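Local structure of Ufm1-specific protease (5EJJ) at residues 6-9 with 10-13; 38-41 with 42-45; 293-296 with 297-300; 321-325 with 326-330. The protein hydrolyses the peptide bond at the C-terminal glycine of the ubiquitin-like modifier Ufm1 as a thiol protease, and is required for localising certain odorant receptors to olfactory cilia. One frame throughout, in Å; residues are numbered along the deposited sequence.

Contact 1: residues 6-9 with 10-13; sequences IDAQ and AMFQ
D7 O accepts from M11 N at 3.1 Å, opening the ladder of i to i+4 bonds that forms the first turn of helix 8-19. The next rungs join A8 O to F12 N and Q9 O to Q13 N, both at 2.9 Å. Before the helix, I6 is still in extended conformation, and D7 occupies the N-cap position. Its carboxylate turns back on the first turn, where OD1 receives A10 N at 3.1 Å. With chi1 at -173°, CG lies beside the carbonyl carbon; the amide meets OD1 from above the carboxylate plane, not within it. The other oxygen, OD2, makes weak hydrogen bonds to H121 and V122. Substituting an alanine at D7 would probably leave A10 N without its capping acceptor, and H121 and V122 without their weak bonds to OD2.

I6, A8, M11 and F12 form a buried apolar flank. I6 CD1 meets M11 SD at 4.2 Å, while A8 CB touches F12 CE2 at 4.1 Å. The F12 ring holds A8 O over one face, toward the rim. At its edge lies OE1 of the exposed Q9, whose amide is turned 77° from the ring plane.

Outside the turn, N119 accepts from A8 N. Helix 107-113 meets I6 and M11 through F110, strand 45-53 packs on the same pair through V49, and helix 99-104 touches F12.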
loop_
_atom_site.group_PDB
_atom_site.type_symbol
_atom_site.label_atom_id
_atom_site.label_comp_id
_atom_site.label_asym_id
_atom_site.label_seq_id
_atom_site.Cartn_x
_atom_site.Cartn_y
_atom_site.Cartn_z
ATOM N N ILE A 6 15.649 -15.218 2.005
ATOM C CA ILE A 6 14.695 -14.571 2.879
ATOM C C ILE A 6 15.135 -13.139 3.180
ATOM O O ILE A 6 16.331 -12.806 3.131
ATOM C CB ILE A 6 14.549 -15.385 4.163
ATOM C CG1 ILE A 6 13.387 -14.882 5.005
ATOM C CG2 ILE A 6 15.852 -15.412 4.923
ATOM C CD1 ILE A 6 13.155 -15.723 6.251
ATOM N N ASP A 7 14.165 -12.271 3.448
ATOM C CA ASP A 7 14.491 -10.951 3.950
ATOM C C ASP A 7 14.320 -10.971 5.461
ATOM O O ASP A 7 13.214 -10.729 5.973
ATOM C CB ASP A 7 13.601 -9.908 3.301
ATOM C CG ASP A 7 13.996 -8.479 3.653
ATOM O OD1 ASP A 7 14.504 -8.236 4.771
ATOM O OD2 ASP A 7 13.768 -7.584 2.800
ATOM N N ALA A 8 15.417 -11.269 6.168
ATOM C CA ALA A 8 15.397 -11.350 7.626
ATOM C C ALA A 8 14.971 -10.057 8.345
ATOM O O ALA A 8 14.267 -10.129 9.341
ATOM C CB ALA A 8 16.704 -11.830 8.133
ATOM N N GLN A 9 15.382 -8.888 7.853
ATOM C CA GLN A 9 14.951 -7.632 8.478
ATOM C C GLN A 9 13.446 -7.589 8.503
ATOM O O GLN A 9 12.831 -7.336 9.552
ATOM C CB GLN A 9 15.445 -6.386 7.731
ATOM C CG GLN A 9 16.961 -6.227 7.556
ATOM C CD GLN A 9 17.725 -6.071 8.873
ATOM O OE1 GLN A 9 17.142 -6.167 9.972
ATOM N NE2 GLN A 9 19.044 -5.836 8.768
ATOM N N ALA A 10 12.861 -7.852 7.331
ATOM C CA ALA A 10 11.415 -7.800 7.130
ATOM C C ALA A 10 10.736 -8.712 8.149
ATOM O O ALA A 10 9.810 -8.292 8.849
ATOM C CB ALA A 10 11.090 -8.195 5.739
ATOM N N MET A 11 11.244 -9.944 8.258
ATOM C CA MET A 11 10.794 -10.915 9.260
ATOM C C MET A 11 10.820 -10.365 10.675
ATOM O O MET A 11 9.799 -10.402 11.343
ATOM C CB MET A 11 11.640 -12.178 9.211
ATOM C CG MET A 11 11.279 -13.191 10.293
ATOM S SD MET A 11 12.269 -14.720 10.243
ATOM C CE MET A 11 13.922 -14.095 10.534
ATOM N N PHE A 12 11.981 -9.866 11.122
ATOM C CA PHE A 12 12.146 -9.279 12.457
ATOM C C PHE A 12 11.115 -8.201 12.711
ATOM O O PHE A 12 10.486 -8.146 13.774
ATOM C CB PHE A 12 13.530 -8.648 12.613
ATOM C CG PHE A 12 14.655 -9.630 12.553
ATOM C CD1 PHE A 12 14.492 -10.922 13.050
ATOM C CD2 PHE A 12 15.862 -9.279 11.981
ATOM C CE1 PHE A 12 15.517 -11.851 12.980
ATOM C CE2 PHE A 12 16.890 -10.200 11.907
ATOM C CZ PHE A 12 16.715 -11.493 12.411
ATOM N N GLN A 13 10.948 -7.329 11.727
ATOM C CA GLN A 13 9.961 -6.276 11.834
ATOM C C GLN A 13 8.547 -6.828 11.983
ATOM O O GLN A 13 7.692 -6.196 12.587
ATOM C CB GLN A 13 10.016 -5.393 10.605
ATOM C CG GLN A 13 9.041 -4.264 10.672
ATOM C CD GLN A 13 9.368 -3.348 11.802
ATOM O OE1 GLN A 13 10.544 -3.106 12.089
ATOM N NE2 GLN A 13 8.342 -2.836 12.470
#

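Contact 2: residues 38-41 with 42-45; sequences FGRK and ARKQ
R40 and Q45 close a β-hairpin between strands 33-40 and 45-53 as an antiparallel hydrogen-bonded pair, with a G1 β-bulge in which left-handed K44 and the next residue, Q45, stand opposite the single residue R40. The backbone bonds run from R40 N to Q45 O at 2.9 Å and from Q45 N to R40 O at 3.3 Å.

The tight side is built of three long side chains lying alongside one another. R40, extended from CG to NE, brings NH1 to Q45 OE1 at 2.9 Å; the oxygen lies near the guanidinium plane, although the donor stands above the plane of the Q45 amide. The same OE1 sits over the centre of the R43 guanidinium, 3.3 Å above its plane. The two guanidinium planes differ by only 12°, and each arginine has an acid partner: D72 for R40, E125 for R43. A leucine in place of R40 would probably leave D72 without its charged mate and Q45 OE1 without this donor.

On the loose side the backbone passes through exposed K41 and A42, and K44 N makes a weak bond to K41 O. A water donates to K41 O at 2.6 Å and accepts weakly from K44 NZ at 3.3 Å.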
loop_
_atom_site.group_PDB
_atom_site.type_symbol
_atom_site.label_atom_id
_atom_site.label_comp_id
_atom_site.label_asym_id
_atom_site.label_seq_id
_atom_site.Cartn_x
_atom_site.Cartn_y
_atom_site.Cartn_z
ATOM N N PHE A 38 5.430 -17.907 4.073
ATOM C CA PHE A 38 4.817 -17.900 2.760
ATOM C C PHE A 38 5.845 -17.429 1.752
ATOM O O PHE A 38 6.697 -16.604 2.073
ATOM C CB PHE A 38 3.623 -16.967 2.754
ATOM C CG PHE A 38 2.478 -17.441 3.588
ATOM C CD1 PHE A 38 1.607 -18.407 3.104
ATOM C CD2 PHE A 38 2.254 -16.910 4.844
ATOM C CE1 PHE A 38 0.522 -18.848 3.867
ATOM C CE2 PHE A 38 1.184 -17.332 5.615
ATOM C CZ PHE A 38 0.308 -18.307 5.129
ATOM N N GLY A 39 5.783 -17.952 0.531
ATOM C CA GLY A 39 6.835 -17.656 -0.410
ATOM C C GLY A 39 6.614 -18.193 -1.796
ATOM O O GLY A 39 5.595 -18.829 -2.077
ATOM N N ARG A 40 7.577 -17.908 -2.668
ATOM C CA ARG A 40 7.575 -18.397 -4.028
ATOM C C ARG A 40 8.344 -19.726 -4.086
ATOM O O ARG A 40 9.575 -19.751 -4.174
ATOM C CB ARG A 40 8.188 -17.346 -4.947
ATOM C CG ARG A 40 7.430 -16.022 -4.956
ATOM C CD ARG A 40 8.159 -14.921 -5.751
ATOM N NE ARG A 40 7.365 -13.694 -5.776
ATOM C CZ ARG A 40 7.862 -12.467 -5.662
ATOM N NH1 ARG A 40 9.166 -12.291 -5.508
ATOM N NH2 ARG A 40 7.053 -11.414 -5.713
ATOM N N LYS A 41 7.596 -20.827 -4.021
ATOM C CA LYS A 41 8.137 -22.173 -3.846
ATOM C C LYS A 41 9.129 -22.598 -4.901
ATOM O O LYS A 41 10.084 -23.283 -4.597
ATOM C CB LYS A 41 7.002 -23.191 -3.795
ATOM C CG LYS A 41 7.395 -24.564 -3.286
ATOM C CD LYS A 41 6.170 -25.208 -2.664
ATOM C CE LYS A 41 6.157 -26.725 -2.768
ATOM N NZ LYS A 41 4.723 -27.189 -2.786
ATOM N N ALA A 42 8.910 -22.214 -6.146
ATOM C CA ALA A 42 9.796 -22.679 -7.209
ATOM C C ALA A 42 11.173 -22.071 -7.037
ATOM O O ALA A 42 12.178 -22.784 -7.071
ATOM C CB ALA A 42 9.240 -22.338 -8.572
ATOM N N ARG A 43 11.220 -20.755 -6.828
ATOM C CA ARG A 43 12.509 -20.082 -6.716
ATOM C C ARG A 43 13.031 -19.994 -5.290
ATOM O O ARG A 43 13.992 -19.285 -5.025
ATOM C CB ARG A 43 12.521 -18.713 -7.411
ATOM C CG ARG A 43 11.693 -17.663 -6.773
ATOM C CD ARG A 43 11.600 -16.481 -7.718
ATOM N NE ARG A 43 12.662 -15.494 -7.529
ATOM C CZ ARG A 43 12.484 -14.185 -7.721
ATOM N NH1 ARG A 43 11.291 -13.732 -8.098
ATOM N NH2 ARG A 43 13.485 -13.325 -7.543
ATOM N N LYS A 44 12.406 -20.757 -4.402
ATOM C CA LYS A 44 12.855 -20.908 -3.028
ATOM C C LYS A 44 13.150 -19.570 -2.378
ATOM O O LYS A 44 14.238 -19.362 -1.831
ATOM C CB LYS A 44 14.049 -21.833 -2.961
ATOM C CG LYS A 44 13.665 -23.262 -3.229
ATOM C CD LYS A 44 14.876 -24.173 -3.200
ATOM C CE LYS A 44 14.492 -25.594 -2.808
ATOM N NZ LYS A 44 13.840 -26.347 -3.913
ATOM N N GLN A 45 12.155 -18.677 -2.452
ATOM C CA GLN A 45 12.274 -17.305 -1.971
ATOM C C GLN A 45 11.139 -16.964 -1.004
ATOM O O GLN A 45 9.991 -16.952 -1.392
ATOM C CB GLN A 45 12.267 -16.344 -3.157
ATOM C CG GLN A 45 12.501 -14.919 -2.764
ATOM C CD GLN A 45 12.219 -13.976 -3.889
ATOM O OE1 GLN A 45 11.267 -14.158 -4.631
ATOM N NE2 GLN A 45 13.045 -12.953 -4.027
HETATM O O HOH W 1 10.692 -25.491 -3.296
#

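Contact 3: residues 293-296 with 297-300; sequences YLPP and GWVS
P295 lies over one face of the W298 indole, and this CH-pi packing is the heart of the contact. Its CB stands 3.6 Å from the centroid of the five-membered ring and only 7° off the normal. The rest of the proline ring continues across the same face: CG is 3.7 Å from W298 CD2, and CD is 3.7 Å from W298 CE3, so the pyrrolidine spans the junction of the two indole rings. L294 adds a second touch nearer the backbone. Its CD1 approaches W298 O at 3.3 Å and W298 CB at 3.9 Å; the chain can reach there because CG projects opposite the backbone N (chi1 177°).

What brings the proline and the indole together is the chain reversal between them. Residues 295-298 form a type II β-turn, in which W298 N donates to P295 O at 3.2 Å from above the carbonyl plane. P296 and G297 fill the two central positions, the familiar Pro-Gly pairing: the proline ring restricts the first, and the second has the positive phi that glycine readily adopts. Further along, the chain brings S300 O to the edge of the indole, in its plane.

The turn lies in the connection between strands 289-293 and 302-306; Y293, at the end of the first, is backbone-bonded to L302 at the start of the second. P295 also packs on L302. Strand 45-53 comes up to the other arm, with H48 meeting the W298 ring at about 45° and I47 touching V299 and S300.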
loop_
_atom_site.group_PDB
_atom_site.type_symbol
_atom_site.label_atom_id
_atom_site.label_comp_id
_atom_site.label_asym_id
_atom_site.label_seq_id
_atom_site.Cartn_x
_atom_site.Cartn_y
_atom_site.Cartn_z
ATOM N N TYR A 293 -4.229 -3.813 -1.144
ATOM C CA TYR A 293 -3.348 -2.941 -0.407
ATOM C C TYR A 293 -1.916 -3.332 -0.661
ATOM O O TYR A 293 -1.626 -4.441 -1.112
ATOM C CB TYR A 293 -3.585 -3.082 1.085
ATOM C CG TYR A 293 -4.980 -2.795 1.508
ATOM C CD1 TYR A 293 -5.927 -3.801 1.576
ATOM C CD2 TYR A 293 -5.357 -1.519 1.850
ATOM C CE1 TYR A 293 -7.223 -3.535 1.967
ATOM C CE2 TYR A 293 -6.638 -1.236 2.253
ATOM C CZ TYR A 293 -7.568 -2.241 2.300
ATOM O OH TYR A 293 -8.842 -1.930 2.691
ATOM N N LEU A 294 -1.015 -2.408 -0.347
ATOM C CA LEU A 294 0.411 -2.694 -0.260
ATOM C C LEU A 294 0.828 -2.193 1.095
ATOM O O LEU A 294 1.202 -1.040 1.227
ATOM C CB LEU A 294 1.181 -1.931 -1.328
ATOM C CG LEU A 294 2.693 -2.093 -1.275
ATOM C CD1 LEU A 294 3.020 -3.549 -1.264
ATOM C CD2 LEU A 294 3.327 -1.445 -2.483
ATOM N N PRO A 295 0.722 -3.041 2.120
ATOM C CA PRO A 295 1.078 -2.615 3.470
ATOM C C PRO A 295 2.491 -2.087 3.521
ATOM O O PRO A 295 3.283 -2.411 2.636
ATOM C CB PRO A 295 0.964 -3.904 4.276
ATOM C CG PRO A 295 -0.130 -4.644 3.588
ATOM C CD PRO A 295 0.128 -4.382 2.116
ATOM N N PRO A 296 2.797 -1.258 4.533
ATOM C CA PRO A 296 4.154 -0.724 4.693
ATOM C C PRO A 296 5.158 -1.860 4.811
ATOM O O PRO A 296 4.975 -2.765 5.631
ATOM C CB PRO A 296 4.064 0.062 6.012
ATOM C CG PRO A 296 2.903 -0.532 6.727
ATOM C CD PRO A 296 1.916 -0.822 5.630
ATOM N N GLY A 297 6.177 -1.831 3.962
ATOM C CA GLY A 297 7.257 -2.788 4.053
ATOM C C GLY A 297 7.123 -3.909 3.061
ATOM O O GLY A 297 8.129 -4.467 2.604
ATOM N N TRP A 298 5.873 -4.244 2.746
ATOM C CA TRP A 298 5.545 -5.371 1.864
ATOM C C TRP A 298 5.999 -5.221 0.403
ATOM O O TRP A 298 6.031 -4.122 -0.141
ATOM C CB TRP A 298 4.044 -5.585 1.882
ATOM C CG TRP A 298 3.535 -6.262 3.083
ATOM C CD1 TRP A 298 3.962 -6.114 4.357
ATOM C CD2 TRP A 298 2.486 -7.228 3.115
ATOM N NE1 TRP A 298 3.233 -6.930 5.200
ATOM C CE2 TRP A 298 2.323 -7.625 4.453
ATOM C CE3 TRP A 298 1.668 -7.797 2.136
ATOM C CZ2 TRP A 298 1.385 -8.561 4.833
ATOM C CZ3 TRP A 298 0.744 -8.713 2.516
ATOM C CH2 TRP A 298 0.603 -9.093 3.850
ATOM N N VAL A 299 6.330 -6.327 -0.239
ATOM C CA VAL A 299 6.789 -6.260 -1.619
ATOM C C VAL A 299 5.916 -7.105 -2.526
ATOM O O VAL A 299 6.225 -7.303 -3.698
ATOM C CB VAL A 299 8.229 -6.735 -1.757
ATOM C CG1 VAL A 299 9.120 -5.838 -1.002
ATOM C CG2 VAL A 299 8.356 -8.149 -1.227
ATOM N N SER A 300 4.826 -7.623 -1.979
ATOM C CA SER A 300 3.794 -8.239 -2.778
ATOM C C SER A 300 2.503 -7.731 -2.133
ATOM O O SER A 300 2.507 -7.387 -0.947
ATOM C CB SER A 300 3.942 -9.767 -2.746
ATOM O OG SER A 300 2.743 -10.453 -3.110
#

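Contact 4: residues 321-325 with 326-330; sequences RLHKL and FNLPS
The H323 imidazole carries L328 CD1 over the centre of one face, 4.2 Å from the centroid and 7° off the normal, a CH-pi contact. L328 CG points opposite its own carbonyl carbon (chi1 -55°), which lays CD1 over the ring. At the edge, in the ring plane, P329 O comes within 3.2 Å of H323 CD2. The side chains of H323 and L328 cross at about a right angle, with L328 CB also against H323 CD2 at 3.6 Å. One residue further back in the helix, L322 lies alongside the F326 ring, its CD2 4.2 Å from F326 CE1.

These contacts accompany the end of helix 312-325. F326 N still donates to L322 O in the helical manner, at 2.9 Å. N327 then takes left-handed backbone angles, which lets L328 N reach back to a lone pair of H323 O at 2.7 Å. Together with the weak bond from N327 N to K324 O, this is a Schellman motif, and the packing of L328 on H323 is the apolar contact usual across such a cap. K324 O also receives a weak bond from N327 ND2. ND1 of H323 is engaged by R319 O, which helps fix the rotation of the ring.

Helix 59-68 meets L322 through F64 and F326 through L65, while strand 302-306 packs on both residues through L304. N327 OD1 accepts from F51 N of strand 45-53, and helix 8-19 touches N327 and P329.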
loop_
_atom_site.group_PDB
_atom_site.type_symbol
_atom_site.label_atom_id
_atom_site.label_comp_id
_atom_site.label_asym_id
_atom_site.label_seq_id
_atom_site.Cartn_x
_atom_site.Cartn_y
_atom_site.Cartn_z
ATOM N N ARG A 321 -8.122 -6.918 14.062
ATOM C CA ARG A 321 -7.869 -8.342 13.967
ATOM C C ARG A 321 -6.923 -8.594 12.812
ATOM O O ARG A 321 -5.924 -9.309 12.946
ATOM C CB ARG A 321 -9.184 -9.080 13.756
ATOM C CG ARG A 321 -9.052 -10.511 13.290
ATOM C CD ARG A 321 -9.014 -11.501 14.441
ATOM N NE ARG A 321 -9.297 -12.859 13.967
ATOM C CZ ARG A 321 -8.645 -13.949 14.379
ATOM N NH1 ARG A 321 -7.665 -13.843 15.283
ATOM N NH2 ARG A 321 -8.969 -15.143 13.883
ATOM N N LEU A 322 -7.232 -7.969 11.681
ATOM C CA LEU A 322 -6.425 -8.130 10.488
ATOM C C LEU A 322 -4.985 -7.666 10.689
ATOM O O LEU A 322 -4.071 -8.336 10.222
ATOM C CB LEU A 322 -7.071 -7.439 9.292
ATOM C CG LEU A 322 -8.246 -8.149 8.619
ATOM C CD1 LEU A 322 -8.314 -7.712 7.203
ATOM C CD2 LEU A 322 -8.105 -9.638 8.656
ATOM N N HIS A 323 -4.784 -6.544 11.388
ATOM C CA HIS A 323 -3.440 -6.074 11.747
ATOM C C HIS A 323 -2.628 -7.159 12.474
ATOM O O HIS A 323 -1.442 -7.385 12.188
ATOM C CB HIS A 323 -3.510 -4.822 12.619
ATOM C CG HIS A 323 -3.623 -3.542 11.847
ATOM N ND1 HIS A 323 -4.719 -3.232 11.069
ATOM C CD2 HIS A 323 -2.784 -2.484 11.748
ATOM C CE1 HIS A 323 -4.549 -2.042 10.516
ATOM N NE2 HIS A 323 -3.383 -1.567 10.914
ATOM N N LYS A 324 -3.267 -7.845 13.409
ATOM C CA LYS A 324 -2.590 -8.916 14.132
ATOM C C LYS A 324 -2.285 -10.112 13.231
ATOM O O LYS A 324 -1.242 -10.760 13.370
ATOM C CB LYS A 324 -3.431 -9.358 15.345
ATOM C CG LYS A 324 -3.339 -8.404 16.518
ATOM C CD LYS A 324 -4.346 -8.722 17.605
ATOM C CE LYS A 324 -4.677 -7.457 18.414
ATOM N NZ LYS A 324 -5.762 -7.686 19.413
ATOM N N LEU A 325 -3.209 -10.420 12.326
ATOM C CA LEU A 325 -3.072 -11.605 11.503
ATOM C C LEU A 325 -1.964 -11.424 10.485
ATOM O O LEU A 325 -1.168 -12.350 10.248
ATOM C CB LEU A 325 -4.378 -11.925 10.805
ATOM C CG LEU A 325 -5.454 -12.537 11.692
ATOM C CD1 LEU A 325 -6.739 -12.700 10.884
ATOM C CD2 LEU A 325 -4.978 -13.873 12.230
ATOM N N PHE A 326 -1.899 -10.223 9.909
ATOM C CA PHE A 326 -0.905 -9.907 8.894
ATOM C C PHE A 326 0.320 -9.168 9.431
ATOM O O PHE A 326 1.092 -8.594 8.659
ATOM C CB PHE A 326 -1.556 -9.139 7.755
ATOM C CG PHE A 326 -2.519 -9.965 6.990
ATOM C CD1 PHE A 326 -3.873 -9.674 7.004
ATOM C CD2 PHE A 326 -2.079 -11.089 6.305
ATOM C CE1 PHE A 326 -4.752 -10.471 6.329
ATOM C CE2 PHE A 326 -2.950 -11.881 5.629
ATOM C CZ PHE A 326 -4.281 -11.584 5.639
ATOM N N ASN A 327 0.494 -9.218 10.753
ATOM C CA ASN A 327 1.588 -8.559 11.463
ATOM C C ASN A 327 1.782 -7.128 10.999
ATOM O O ASN A 327 2.916 -6.703 10.766
ATOM C CB ASN A 327 2.899 -9.322 11.325
ATOM C CG ASN A 327 2.840 -10.712 11.920
ATOM O OD1 ASN A 327 3.768 -11.504 11.761
ATOM N ND2 ASN A 327 1.748 -11.027 12.595
ATOM N N LEU A 328 0.684 -6.399 10.828
ATOM C CA LEU A 328 0.779 -4.987 10.518
ATOM C C LEU A 328 1.094 -4.222 11.801
ATOM O O LEU A 328 0.934 -4.761 12.901
ATOM C CB LEU A 328 -0.519 -4.504 9.900
ATOM C CG LEU A 328 -0.920 -5.312 8.674
ATOM C CD1 LEU A 328 -2.206 -4.757 8.043
ATOM C CD2 LEU A 328 0.216 -5.325 7.687
ATOM N N PRO A 329 1.568 -2.971 11.675
ATOM C CA PRO A 329 1.930 -2.207 12.877
ATOM C C PRO A 329 0.725 -1.458 13.436
ATOM O O PRO A 329 -0.130 -1.029 12.655
ATOM C CB PRO A 329 2.973 -1.226 12.350
ATOM C CG PRO A 329 2.562 -0.973 10.918
ATOM C CD PRO A 329 1.875 -2.233 10.432
ATOM N N SER A 330 0.667 -1.296 14.757
ATOM C CA SER A 330 -0.518 -0.745 15.437
ATOM C C SER A 330 -0.527 0.775 15.625
ATOM O O SER A 330 -1.530 1.357 16.004
ATOM C CB SER A 330 -0.678 -1.412 16.788
ATOM O OG SER A 330 0.513 -1.269 17.536
#

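Contacts 1 and 4 form complementary helix ends: a carboxylate caps the start of helix 8-19, whereas a left-handed backbone residue closes helix 312-325. Contacts 2 and 3 both reverse the chain between strands, one with charged and amide groups beside lysines at the solvent side, the other with proline on indole. Contact 4 is the buried one; the others mix covered and open residues. Contacts 3 and 4 touch directly, P295 CB lying 3.8 Å from L328 CD2, with their centres about 13 Å apart. Strand 45-53 is the common thread: it begins in contact 2, and its residues meet contacts 1, 3 and 4.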